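Local coordinates for A207R protein, arginine decarboxylase (Paramecium bursaria Chlorella virus 1, PDB 2NV9), which decarboxylates arginine with the help of pyridoxal 5'-phosphate, as a viral member of the eukaryotic-like ornithine decarboxylase family, at residues C128-R133 with L166-I171; Y20-K25 with Y367-I372; S285-F290 with D325-I330; K94-L99 with L118-T123. The protein carries 1 engineered substitution. One frame throughout, in Å; residues are numbered along the deposited sequence.

Interaction 1: residues C128-R133 with L166-I171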
loop_
_atom_site.group_PDB
_atom_site.type_symbol
_atom_site.label_atom_id
_atom_site.label_comp_id
_atom_site.label_asym_id
_atom_site.label_seq_id
_atom_site.Cartn_x
_atom_site.Cartn_y
_atom_site.Cartn_z
ATOM N N CYS B 128 24.162 19.291 13.875
ATOM C CA CYS B 128 23.630 17.960 14.022
ATOM C C CYS B 128 24.767 16.920 14.216
ATOM O O CYS B 128 25.728 16.884 13.451
ATOM C CB CYS B 128 22.712 17.605 12.819
ATOM S SG CYS B 128 21.770 16.071 13.057
ATOM N N LYS B 129 24.674 16.123 15.271
ATOM C CA LYS B 129 25.656 15.089 15.518
ATOM C C LYS B 129 25.336 13.873 14.619
ATOM O O LYS B 129 24.206 13.417 14.586
ATOM C CB LYS B 129 25.658 14.657 16.994
ATOM C CG LYS B 129 25.717 15.828 18.043
ATOM C CD LYS B 129 26.911 16.673 17.830
ATOM C CE LYS B 129 27.005 17.844 18.872
ATOM N NZ LYS B 129 26.019 18.893 18.533
ATOM N N MET B 130 26.340 13.332 13.954
ATOM C CA MET B 130 26.081 12.323 12.908
ATOM C C MET B 130 26.473 10.881 13.270
ATOM O O MET B 130 27.530 10.616 13.864
ATOM C CB MET B 130 26.685 12.774 11.571
ATOM C CG MET B 130 26.242 14.185 11.076
ATOM S SD MET B 130 24.422 14.398 10.962
ATOM C CE MET B 130 24.091 13.055 9.751
ATOM N N ILE B 131 25.634 9.936 12.846
ATOM C CA ILE B 131 25.933 8.536 13.029
ATOM C C ILE B 131 26.054 7.917 11.654
ATOM O O ILE B 131 25.137 7.943 10.868
ATOM C CB ILE B 131 24.863 7.780 13.893
ATOM C CG1 ILE B 131 24.802 8.383 15.307
ATOM C CG2 ILE B 131 25.124 6.242 13.855
ATOM C CD1 ILE B 131 23.703 7.875 16.157
ATOM N N LEU B 132 27.234 7.371 11.373
ATOM C CA LEU B 132 27.475 6.776 10.092
ATOM C C LEU B 132 26.814 5.399 10.025
ATOM O O LEU B 132 27.070 4.511 10.852
ATOM C CB LEU B 132 28.991 6.719 9.859
ATOM C CG LEU B 132 29.627 6.354 8.509
ATOM C CD1 LEU B 132 30.590 5.197 8.657
ATOM C CD2 LEU B 132 28.717 6.261 7.290
ATOM N N ARG B 133 25.969 5.220 9.021
ATOM C CA ARG B 133 25.289 3.943 8.842
ATOM C C ARG B 133 26.055 3.060 7.847
ATOM O O ARG B 133 26.264 3.435 6.676
ATOM C CB ARG B 133 23.822 4.105 8.413
ATOM C CG ARG B 133 23.078 2.744 8.378
ATOM C CD ARG B 133 21.629 2.887 7.958
ATOM N NE ARG B 133 21.025 1.620 7.491
ATOM C CZ ARG B 133 19.746 1.502 7.136
ATOM N NH1 ARG B 133 18.949 2.578 7.193
ATOM N NH2 ARG B 133 19.248 0.327 6.740
ATOM N N LEU B 166 34.434 18.891 6.723
ATOM C CA LEU B 166 33.322 19.826 6.853
ATOM C C LEU B 166 33.047 20.286 8.292
ATOM O O LEU B 166 32.079 21.008 8.527
ATOM C CB LEU B 166 32.042 19.213 6.217
ATOM C CG LEU B 166 32.045 19.035 4.699
ATOM C CD1 LEU B 166 30.762 18.456 4.234
ATOM C CD2 LEU B 166 32.280 20.387 4.042
ATOM N N ASP B 167 33.893 19.875 9.248
ATOM C CA ASP B 167 33.683 20.159 10.690
ATOM C C ASP B 167 32.340 19.569 11.216
ATOM O O ASP B 167 31.637 20.179 12.003
ATOM C CB ASP B 167 33.795 21.665 10.961
ATOM C CG ASP B 167 33.989 21.999 12.432
ATOM O OD1 ASP B 167 34.860 21.366 13.095
ATOM O OD2 ASP B 167 33.304 22.957 12.929
ATOM N N ILE B 168 31.990 18.371 10.741
ATOM C CA ILE B 168 30.792 17.693 11.213
ATOM C C ILE B 168 31.206 16.635 12.236
ATOM O O ILE B 168 32.095 15.839 11.967
ATOM C CB ILE B 168 30.014 17.106 10.002
ATOM C CG1 ILE B 168 29.401 18.269 9.221
ATOM C CG2 ILE B 168 28.930 16.168 10.459
ATOM C CD1 ILE B 168 29.071 17.856 7.817
ATOM N N GLU B 169 30.585 16.646 13.404
ATOM C CA GLU B 169 30.862 15.655 14.451
ATOM C C GLU B 169 30.255 14.307 14.087
ATOM O O GLU B 169 29.043 14.200 13.884
ATOM C CB GLU B 169 30.257 16.078 15.781
ATOM C CG GLU B 169 31.221 16.759 16.763
ATOM C CD GLU B 169 30.546 17.044 18.075
ATOM O OE1 GLU B 169 30.474 16.147 18.950
ATOM O OE2 GLU B 169 30.007 18.162 18.206
ATOM N N VAL B 170 31.103 13.287 13.999
ATOM C CA VAL B 170 30.602 11.930 13.856
ATOM C C VAL B 170 30.715 11.283 15.234
ATOM O O VAL B 170 31.822 11.119 15.773
ATOM C CB VAL B 170 31.357 11.127 12.760
ATOM C CG1 VAL B 170 30.900 9.654 12.755
ATOM C CG2 VAL B 170 31.113 11.753 11.376
ATOM N N ILE B 171 29.578 10.903 15.798
ATOM C CA ILE B 171 29.556 10.426 17.192
ATOM C C ILE B 171 29.228 8.947 17.301
ATOM O O ILE B 171 29.152 8.404 18.399
ATOM C CB ILE B 171 28.578 11.269 18.095
ATOM C CG1 ILE B 171 27.131 11.120 17.591
ATOM C CG2 ILE B 171 29.023 12.732 18.129
ATOM C CD1 ILE B 171 26.064 11.435 18.678
HETATM O O HOH W 1 28.141 18.406 13.496
#
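Met130 and Val170 form a parallel beta bridge, gripped on both sides of Met130: its N donates to Glu169 O at 2.8 Å, and its O accepts from Ile171 N at 2.8 Å. Just before the bridge Cys128 O and Glu169 N are too far apart to bond directly, and a water links them, donating to the carbonyl and accepting from the amide. The side chains of Lys129 and Glu169 run alongside each other in the same direction. It is the lysine's methylenes that meet the carboxylate, with CE 3.1 Å from Glu169 OE2, while NZ stays 4.1 Å from that oxygen, beyond salt-bridge range, and bonds instead to Asn127 O. At its root Lys129 is covered by Ile171, whose CD1 lies 3.7 Å from Lys129 CB. On the side of the sheet that bears Met130 and Val170, CG of Met130 presses on CG2 of Ile168 at a tight 3.4 Å. A bend at chi2 (-55°) carries SD away from Ile168, toward Ile121 of helix 115-124. Strand 129-133, helix 156-165 and strand 170-174 make up a beta-alpha-beta unit, and this pairing joins its two strands in the parallel TIM barrel that binds pyridoxal phosphate.

Interaction 2: residues Y20-K25 with Y367-I372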
loop_
_atom_site.group_PDB
_atom_site.type_symbol
_atom_site.label_atom_id
_atom_site.label_comp_id
_atom_site.label_asym_id
_atom_site.label_seq_id
_atom_site.Cartn_x
_atom_site.Cartn_y
_atom_site.Cartn_z
ATOM N N TYR B 20 -8.865 -2.903 15.636
ATOM C CA TYR B 20 -7.716 -3.367 16.408
ATOM C C TYR B 20 -8.087 -3.361 17.892
ATOM O O TYR B 20 -8.708 -2.402 18.387
ATOM C CB TYR B 20 -6.522 -2.449 16.183
ATOM C CG TYR B 20 -5.986 -2.505 14.781
ATOM C CD1 TYR B 20 -4.944 -3.377 14.463
ATOM C CD2 TYR B 20 -6.509 -1.675 13.768
ATOM C CE1 TYR B 20 -4.455 -3.463 13.163
ATOM C CE2 TYR B 20 -6.038 -1.764 12.454
ATOM C CZ TYR B 20 -4.991 -2.645 12.170
ATOM O OH TYR B 20 -4.486 -2.732 10.907
ATOM N N VAL B 21 -7.686 -4.402 18.605
ATOM C CA VAL B 21 -7.738 -4.394 20.058
ATOM C C VAL B 21 -6.296 -4.286 20.571
ATOM O O VAL B 21 -5.487 -5.215 20.376
ATOM C CB VAL B 21 -8.495 -5.621 20.627
ATOM C CG1 VAL B 21 -8.649 -5.491 22.155
ATOM C CG2 VAL B 21 -9.870 -5.762 19.966
ATOM N N SER B 22 -5.989 -3.146 21.205
ATOM C CA SER B 22 -4.607 -2.772 21.577
ATOM C C SER B 22 -4.398 -2.678 23.083
ATOM O O SER B 22 -5.254 -2.158 23.810
ATOM C CB SER B 22 -4.207 -1.456 20.912
ATOM O OG SER B 22 -4.338 -1.563 19.511
ATOM N N SER B 23 -3.261 -3.182 23.542
ATOM C CA SER B 23 -3.004 -3.305 24.971
ATOM C C SER B 23 -1.656 -2.668 25.371
ATOM O O SER B 23 -0.587 -3.241 25.144
ATOM C CB SER B 23 -3.074 -4.766 25.403
ATOM O OG SER B 23 -2.827 -4.865 26.810
ATOM N N PRO B 24 -1.710 -1.449 25.931
ATOM C CA PRO B 24 -0.512 -0.817 26.486
ATOM C C PRO B 24 0.268 -1.722 27.476
ATOM O O PRO B 24 1.478 -1.643 27.528
ATOM C CB PRO B 24 -1.063 0.411 27.213
ATOM C CG PRO B 24 -2.357 0.726 26.507
ATOM C CD PRO B 24 -2.901 -0.581 26.001
ATOM N N LYS B 25 -0.437 -2.564 28.234
ATOM C CA LYS B 25 0.187 -3.353 29.300
ATOM C C LYS B 25 1.126 -4.399 28.702
ATOM O O LYS B 25 2.177 -4.664 29.264
ATOM C CB LYS B 25 -0.885 -3.996 30.200
ATOM C CG LYS B 25 -0.477 -4.284 31.634
ATOM C CD LYS B 25 0.245 -5.601 31.766
ATOM C CE LYS B 25 0.546 -5.960 33.209
ATOM N NZ LYS B 25 1.253 -4.866 33.987
ATOM N N TYR B 367 -11.112 1.426 9.940
ATOM C CA TYR B 367 -11.050 0.577 11.111
ATOM C C TYR B 367 -11.281 1.398 12.392
ATOM O O TYR B 367 -11.018 2.616 12.415
ATOM C CB TYR B 367 -9.685 -0.168 11.156
ATOM C CG TYR B 367 -8.465 0.751 11.268
ATOM C CD1 TYR B 367 -7.994 1.180 12.504
ATOM C CD2 TYR B 367 -7.813 1.200 10.123
ATOM C CE1 TYR B 367 -6.872 2.030 12.597
ATOM C CE2 TYR B 367 -6.705 2.024 10.190
ATOM C CZ TYR B 367 -6.238 2.442 11.430
ATOM O OH TYR B 367 -5.122 3.257 11.471
ATOM N N ASP B 368 -11.772 0.742 13.445
ATOM C CA ASP B 368 -11.788 1.351 14.785
ATOM C C ASP B 368 -10.659 0.786 15.661
ATOM O O ASP B 368 -10.005 -0.186 15.296
ATOM C CB ASP B 368 -13.123 1.144 15.463
ATOM C CG ASP B 368 -14.247 1.803 14.715
ATOM O OD1 ASP B 368 -14.170 3.029 14.461
ATOM O OD2 ASP B 368 -15.189 1.079 14.382
ATOM N N VAL B 369 -10.401 1.432 16.791
ATOM C CA VAL B 369 -9.388 0.943 17.731
ATOM C C VAL B 369 -10.005 0.952 19.132
ATOM O O VAL B 369 -10.612 1.941 19.528
ATOM C CB VAL B 369 -8.106 1.816 17.719
ATOM C CG1 VAL B 369 -7.016 1.221 18.613
ATOM C CG2 VAL B 369 -7.583 2.021 16.286
ATOM N N TYR B 370 -9.891 -0.172 19.831
ATOM C CA TYR B 370 -10.259 -0.268 21.229
ATOM C C TYR B 370 -9.024 -0.551 22.044
ATOM O O TYR B 370 -8.203 -1.412 21.669
ATOM C CB TYR B 370 -11.255 -1.404 21.445
ATOM C CG TYR B 370 -12.595 -1.152 20.801
ATOM C CD1 TYR B 370 -13.625 -0.547 21.511
ATOM C CD2 TYR B 370 -12.823 -1.504 19.478
ATOM C CE1 TYR B 370 -14.846 -0.302 20.915
ATOM C CE2 TYR B 370 -14.009 -1.277 18.887
ATOM C CZ TYR B 370 -15.029 -0.672 19.598
ATOM O OH TYR B 370 -16.229 -0.450 18.990
ATOM N N TYR B 371 -8.910 0.161 23.166
ATOM C CA TYR B 371 -7.775 0.012 24.077
ATOM C C TYR B 371 -8.152 -0.813 25.308
ATOM O O TYR B 371 -9.165 -0.540 25.977
ATOM C CB TYR B 371 -7.205 1.377 24.492
ATOM C CG TYR B 371 -6.704 2.142 23.314
ATOM C CD1 TYR B 371 -5.499 1.791 22.696
ATOM C CD2 TYR B 371 -7.452 3.185 22.776
ATOM C CE1 TYR B 371 -5.034 2.475 21.575
ATOM C CE2 TYR B 371 -7.009 3.882 21.651
ATOM C CZ TYR B 371 -5.793 3.523 21.054
ATOM O OH TYR B 371 -5.337 4.213 19.959
ATOM N N ILE B 372 -7.285 -1.788 25.568
ATOM C CA ILE B 372 -7.363 -2.830 26.612
ATOM C C ILE B 372 -8.664 -3.580 26.583
ATOM O O ILE B 372 -8.944 -4.199 25.562
ATOM C CB ILE B 372 -6.916 -2.316 28.016
ATOM C CG1 ILE B 372 -5.594 -1.570 27.871
ATOM C CG2 ILE B 372 -6.758 -3.430 29.034
ATOM C CD1 ILE B 372 -5.729 0.023 28.121
ATOM O OXT ILE B 372 -9.484 -3.582 27.521
#
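Tyr20 turns the CD2-CE2 edge of its ring to one face of Tyr367 in a T-shaped stack, the centroids 5.0 Å apart and the planes at 81°. CE2 of Tyr20 stands over the rim of that face, 3.5 Å from Tyr367 CD1, and CG2 of Val369 lies in plane at the edge of the Tyr367 ring. A chi1 of 62° places the Tyr367 ring between its own backbone N and carbonyl carbon, where it can receive this edge. Beneath the rings, strands 18-22 and 367-371 run parallel in the mixed beta sheet that accompanies the TIM barrel in this decarboxylase family, bringing the last strand of the chain against the first. Backbone bonds alternate along them: Tyr20 takes Tyr370 N on its O at 2.9 Å, Ser22 N donates to Tyr370 O, and Ile372 N reaches Ser22 O at 2.7 Å. Ser22 CB meets CD1 of Tyr371 at 3.9 Å, while the serine hydroxyl bonds to Ser262 and that of Tyr371 to Asp52. Tyr370 points to the other side of the sheet, its hydroxyl held by Gln15. CG1 of Ile372 sits tightly against Pro24 CD at 3.4 Å, at the first turn of helix 24-37.

Interaction 3: residues S285-F290 with D325-I330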
loop_
_atom_site.group_PDB
_atom_site.type_symbol
_atom_site.label_atom_id
_atom_site.label_comp_id
_atom_site.label_asym_id
_atom_site.label_seq_id
_atom_site.Cartn_x
_atom_site.Cartn_y
_atom_site.Cartn_z
ATOM N N SER B 285 -8.404 -6.249 4.059
ATOM C CA SER B 285 -7.720 -6.553 2.817
ATOM C C SER B 285 -6.205 -6.261 2.943
ATOM O O SER B 285 -5.765 -5.610 3.903
ATOM C CB SER B 285 -8.330 -5.746 1.651
ATOM O OG SER B 285 -7.667 -4.511 1.476
ATOM N N THR B 286 -5.461 -6.726 1.948
ATOM C CA THR B 286 -4.039 -6.456 1.809
ATOM C C THR B 286 -3.763 -4.975 1.550
ATOM O O THR B 286 -2.642 -4.497 1.766
ATOM C CB THR B 286 -3.375 -7.317 0.676
ATOM O OG1 THR B 286 -4.013 -7.052 -0.580
ATOM C CG2 THR B 286 -3.408 -8.823 1.006
ATOM N N TYR B 287 -4.794 -4.245 1.125
ATOM C CA TYR B 287 -4.705 -2.806 0.965
ATOM C C TYR B 287 -5.154 -2.076 2.232
ATOM O O TYR B 287 -5.105 -0.841 2.275
ATOM C CB TYR B 287 -5.591 -2.359 -0.218
ATOM C CG TYR B 287 -5.046 -2.837 -1.545
ATOM C CD1 TYR B 287 -3.947 -2.204 -2.123
ATOM C CD2 TYR B 287 -5.624 -3.910 -2.235
ATOM C CE1 TYR B 287 -3.402 -2.644 -3.351
ATOM C CE2 TYR B 287 -5.100 -4.335 -3.474
ATOM C CZ TYR B 287 -3.998 -3.677 -4.031
ATOM O OH TYR B 287 -3.456 -4.097 -5.258
ATOM N N GLY B 288 -5.606 -2.855 3.214
ATOM C CA GLY B 288 -5.989 -2.383 4.545
ATOM C C GLY B 288 -4.930 -2.751 5.576
ATOM O O GLY B 288 -3.807 -2.260 5.495
ATOM N N GLY B 289 -5.286 -3.578 6.560
ATOM C CA GLY B 289 -4.346 -3.984 7.624
ATOM C C GLY B 289 -3.392 -5.170 7.278
ATOM O O GLY B 289 -2.588 -5.617 8.109
ATOM N N PHE B 290 -3.520 -5.679 6.064
ATOM C CA PHE B 290 -2.849 -6.955 5.696
ATOM C C PHE B 290 -1.740 -6.849 4.647
ATOM O O PHE B 290 -1.449 -7.831 3.881
ATOM C CB PHE B 290 -3.907 -8.018 5.312
ATOM C CG PHE B 290 -4.633 -8.584 6.485
ATOM C CD1 PHE B 290 -4.134 -9.713 7.174
ATOM C CD2 PHE B 290 -5.835 -8.005 6.915
ATOM C CE1 PHE B 290 -4.816 -10.227 8.284
ATOM C CE2 PHE B 290 -6.523 -8.525 8.000
ATOM C CZ PHE B 290 -6.010 -9.614 8.700
ATOM N N ASP B 325 -9.259 -6.405 -6.360
ATOM C CA ASP B 325 -7.984 -6.917 -6.858
ATOM C C ASP B 325 -7.737 -8.407 -6.562
ATOM O O ASP B 325 -7.999 -8.892 -5.472
ATOM C CB ASP B 325 -6.861 -6.034 -6.303
ATOM C CG ASP B 325 -5.551 -6.216 -7.041
ATOM O OD1 ASP B 325 -5.394 -7.172 -7.801
ATOM O OD2 ASP B 325 -4.634 -5.402 -6.851
ATOM N N GLY B 326 -7.278 -9.134 -7.558
ATOM C CA GLY B 326 -6.998 -10.598 -7.435
ATOM C C GLY B 326 -5.796 -10.921 -6.549
ATOM O O GLY B 326 -5.692 -12.031 -5.974
ATOM N N VAL B 327 -4.871 -9.979 -6.444
ATOM C CA VAL B 327 -3.706 -10.113 -5.564
ATOM C C VAL B 327 -4.102 -10.059 -4.083
ATOM O O VAL B 327 -3.374 -10.546 -3.202
ATOM C CB VAL B 327 -2.614 -9.016 -5.888
ATOM C CG1 VAL B 327 -2.885 -7.663 -5.142
ATOM C CG2 VAL B 327 -1.244 -9.496 -5.470
ATOM N N ASP B 328 -5.259 -9.448 -3.821
ATOM C CA ASP B 328 -5.719 -9.200 -2.479
ATOM C C ASP B 328 -6.319 -10.475 -1.851
ATOM O O ASP B 328 -7.543 -10.688 -1.835
ATOM C CB ASP B 328 -6.724 -8.007 -2.494
ATOM C CG ASP B 328 -7.461 -7.812 -1.164
ATOM O OD1 ASP B 328 -6.894 -8.129 -0.094
ATOM O OD2 ASP B 328 -8.604 -7.266 -1.193
ATOM N N VAL B 329 -5.428 -11.337 -1.368
ATOM C CA VAL B 329 -5.818 -12.576 -0.732
ATOM C C VAL B 329 -5.115 -12.572 0.630
ATOM O O VAL B 329 -3.900 -12.435 0.678
ATOM C CB VAL B 329 -5.424 -13.819 -1.606
ATOM C CG1 VAL B 329 -5.952 -15.123 -0.966
ATOM C CG2 VAL B 329 -5.990 -13.634 -3.057
ATOM N N ILE B 330 -5.879 -12.705 1.713
ATOM C CA ILE B 330 -5.272 -12.775 3.070
ATOM C C ILE B 330 -4.530 -14.143 3.337
ATOM O O ILE B 330 -3.397 -14.167 3.862
ATOM C CB ILE B 330 -6.334 -12.431 4.150
ATOM C CG1 ILE B 330 -6.819 -10.987 3.932
ATOM C CG2 ILE B 330 -5.770 -12.588 5.580
ATOM C CD1 ILE B 330 -8.049 -10.543 4.774
#
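A type I beta turn, Ser285 to Gly288, meets the loop between strands 314-320 and 331-337 through the carboxylates of Asp325 and Asp328, at the dimer interface, the Asp325 side chain about 6 Å from a bound pyridoxal phosphate. Asp328 OD1 receives two bonds from one residue: Thr286 N at 2.9 Å, with a nearly straight N-H (171°), and Thr286 OG1 at 3.1 Å. Both donors come from the same face of the carboxylate, well above its plane. The threonine hydroxyl can join the amide there because chi1 of 59° sets OG1 between its backbone N and carbonyl carbon. OD2 of Asp328 is taken by Thr323 OG1 and by a salt bridge to Lys148 of the second subunit, so both oxygens have donors, and the lysine beside OD2 probably favours the ionised carboxylate. Tyr287 N donates to Ser285 OG in an ST turn, and Asp325 OD1 accepts from Val327 N in an Asx turn. The Tyr287 hydroxyl donates to Asp325 OD2, which sits in plane at the ring edge; the modelled separation of 2.4 Å is unusually short and its exact length doubtful. The two branches of Ile330 spread over one face of the Phe290 ring: CD1 stands above the rim, 4.0 Å from CD2 of Phe290, and CG2 makes a CH-pi contact, 4.0 Å from the ring centroid and 28° off its normal.

Interaction 4: residues K94-L99 with L118-T123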
loop_
_atom_site.group_PDB
_atom_site.type_symbol
_atom_site.label_atom_id
_atom_site.label_comp_id
_atom_site.label_asym_id
_atom_site.label_seq_id
_atom_site.Cartn_x
_atom_site.Cartn_y
_atom_site.Cartn_z
ATOM N N LYS B 94 17.413 12.593 4.163
ATOM C CA LYS B 94 16.463 13.531 4.775
ATOM C C LYS B 94 16.311 14.755 3.867
ATOM O O LYS B 94 17.316 15.311 3.423
ATOM C CB LYS B 94 17.016 13.941 6.161
ATOM C CG LYS B 94 17.175 12.742 7.093
ATOM C CD LYS B 94 18.086 13.042 8.330
ATOM C CE LYS B 94 19.571 13.184 7.947
ATOM N NZ LYS B 94 20.069 12.021 7.134
ATOM N N THR B 95 15.081 15.176 3.593
ATOM C CA THR B 95 14.883 16.360 2.784
ATOM C C THR B 95 15.531 17.551 3.537
ATOM O O THR B 95 15.609 17.545 4.762
ATOM C CB THR B 95 13.397 16.638 2.499
ATOM O OG1 THR B 95 12.746 17.106 3.696
ATOM C CG2 THR B 95 12.682 15.350 1.950
ATOM N N ILE B 96 16.013 18.510 2.763
ATOM C CA ILE B 96 16.498 19.797 3.296
ATOM C C ILE B 96 15.426 20.435 4.210
ATOM O O ILE B 96 15.727 20.906 5.292
ATOM C CB ILE B 96 16.860 20.753 2.145
ATOM C CG1 ILE B 96 18.178 20.323 1.486
ATOM C CG2 ILE B 96 16.884 22.248 2.649
ATOM C CD1 ILE B 96 18.409 20.959 0.153
ATOM N N ASP B 97 14.177 20.387 3.780
ATOM C CA ASP B 97 13.082 20.963 4.577
ATOM C C ASP B 97 12.813 20.223 5.898
ATOM O O ASP B 97 12.513 20.848 6.904
ATOM C CB ASP B 97 11.845 21.156 3.726
ATOM C CG ASP B 97 11.668 22.611 3.336
ATOM O OD1 ASP B 97 12.525 23.169 2.587
ATOM O OD2 ASP B 97 10.720 23.260 3.835
ATOM N N ASP B 98 12.980 18.896 5.888
ATOM C CA ASP B 98 12.927 18.073 7.084
ATOM C C ASP B 98 14.122 18.292 8.020
ATOM O O ASP B 98 13.940 18.272 9.239
ATOM C CB ASP B 98 12.783 16.568 6.732
ATOM C CG ASP B 98 11.341 16.181 6.432
ATOM O OD1 ASP B 98 10.491 17.116 6.207
ATOM O OD2 ASP B 98 11.063 14.965 6.441
ATOM N N LEU B 99 15.318 18.526 7.447
ATOM C CA LEU B 99 16.501 18.915 8.227
ATOM C C LEU B 99 16.290 20.272 8.945
ATOM O O LEU B 99 16.699 20.455 10.095
ATOM C CB LEU B 99 17.748 19.016 7.339
ATOM C CG LEU B 99 18.834 17.911 7.393
ATOM C CD1 LEU B 99 18.469 16.609 8.092
ATOM C CD2 LEU B 99 19.564 17.695 6.040
ATOM N N LEU B 118 26.185 14.776 3.864
ATOM C CA LEU B 118 27.033 15.670 4.646
ATOM C C LEU B 118 27.040 17.104 4.145
ATOM O O LEU B 118 27.132 18.011 4.959
ATOM C CB LEU B 118 28.491 15.164 4.781
ATOM C CG LEU B 118 28.709 13.783 5.425
ATOM C CD1 LEU B 118 30.135 13.238 5.233
ATOM C CD2 LEU B 118 28.363 13.860 6.915
ATOM N N ASP B 119 26.986 17.294 2.824
ATOM C CA ASP B 119 26.800 18.613 2.200
ATOM C C ASP B 119 25.540 19.339 2.698
ATOM O O ASP B 119 25.599 20.536 3.036
ATOM C CB ASP B 119 26.776 18.545 0.675
ATOM C CG ASP B 119 28.083 18.040 0.095
ATOM O OD1 ASP B 119 29.116 18.156 0.774
ATOM O OD2 ASP B 119 28.056 17.546 -1.041
ATOM N N LYS B 120 24.435 18.598 2.759
ATOM C CA LYS B 120 23.163 19.084 3.312
ATOM C C LYS B 120 23.266 19.420 4.814
ATOM O O LYS B 120 22.765 20.452 5.252
ATOM C CB LYS B 120 22.047 18.051 3.064
ATOM C CG LYS B 120 21.437 18.115 1.672
ATOM C CD LYS B 120 20.980 16.718 1.195
ATOM C CE LYS B 120 19.731 16.260 1.852
ATOM N NZ LYS B 120 19.392 14.806 1.653
ATOM N N ILE B 121 23.907 18.541 5.584
ATOM C CA ILE B 121 24.105 18.784 7.016
ATOM C C ILE B 121 24.909 20.073 7.217
ATOM O O ILE B 121 24.516 20.939 7.992
ATOM C CB ILE B 121 24.820 17.608 7.741
ATOM C CG1 ILE B 121 23.918 16.365 7.847
ATOM C CG2 ILE B 121 25.339 18.071 9.164
ATOM C CD1 ILE B 121 22.534 16.594 8.509
ATOM N N HIS B 122 26.023 20.192 6.496
ATOM C CA HIS B 122 26.876 21.375 6.573
ATOM C C HIS B 122 26.099 22.649 6.298
ATOM O O HIS B 122 26.261 23.652 7.017
ATOM C CB HIS B 122 28.106 21.254 5.619
ATOM C CG HIS B 122 29.007 22.461 5.625
ATOM N ND1 HIS B 122 30.063 22.597 6.501
ATOM C CD2 HIS B 122 29.005 23.585 4.864
ATOM C CE1 HIS B 122 30.675 23.750 6.280
ATOM N NE2 HIS B 122 30.044 24.376 5.298
ATOM N N THR B 123 25.268 22.618 5.250
ATOM C CA THR B 123 24.526 23.807 4.833
ATOM C C THR B 123 23.314 24.163 5.731
ATOM O O THR B 123 23.113 25.344 6.062
ATOM C CB THR B 123 24.106 23.740 3.346
ATOM O OG1 THR B 123 25.254 23.454 2.550
ATOM C CG2 THR B 123 23.504 25.058 2.872
#
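Lys120 stretches its aliphatic chain between Ile96 and Leu99 before delivering its ammonium to the carbonyl of Lys94, just ahead of helix 96-105. Its CB lies 3.9 Å from Leu99 CD2, and its CG meets Ile96 CG1, also at 3.9 Å. Bends at chi2 and chi3 (148° and 75°) swing the remaining methylenes round so that NZ arrives 2.8 Å from Lys94 O, 37° out of the carbonyl plane. The same nitrogen forms a salt bridge with Glu117 and a hydrogen bond to Ile269 O of the second subunit, so this buried charge has three oxygen partners. Lys94 NZ lies 6.2 Å from Lys120 NZ and bonds to the backbone oxygens of His91 and Thr111; Glu117 also bridges to Lys94, probably offsetting any repulsion between the two ammonium groups. Next to the lysine chain, Leu99 CD2 packs on Ile121 CD1 at 4.0 Å, the two side chains crossing at about a right angle. Thr95 holds the start of helix 96-105 as its N-cap, its OG1 accepting from Asp98 N at 2.8 Å. Ile341 of the second subunit packs on Ile96 and Lys120, extending the contact into the dimer interface. Helices 96-105 and 115-124 are thus joined on the outside of the TIM barrel, with strand 109-112 between them in sequence and against Lys94, and Ile121 reaching on to Ile168 before strand 170-174.

From the N terminus, strand 18-22 opens interaction 2, which closes only at the C-terminal residues and so encloses the other three contacts. Within that long loop, interaction 4 closes first, joining helices 96-105 and 115-124. Interaction 1 follows in series, joining strands 129-133 and 170-174 of the same barrel; the two touch where Leu166 packs on Leu118 and its O probably accepts a hydrogen bond from His122 ND1. Interaction 3 comes last, connecting two loops of the mixed-sheet region, and meets interaction 2 where the Tyr20 hydroxyl packs on Gly289. It lies across the chain's centre from interaction 1, their centres about 42 Å apart. Interactions 3 and 4 both also touch the second subunit.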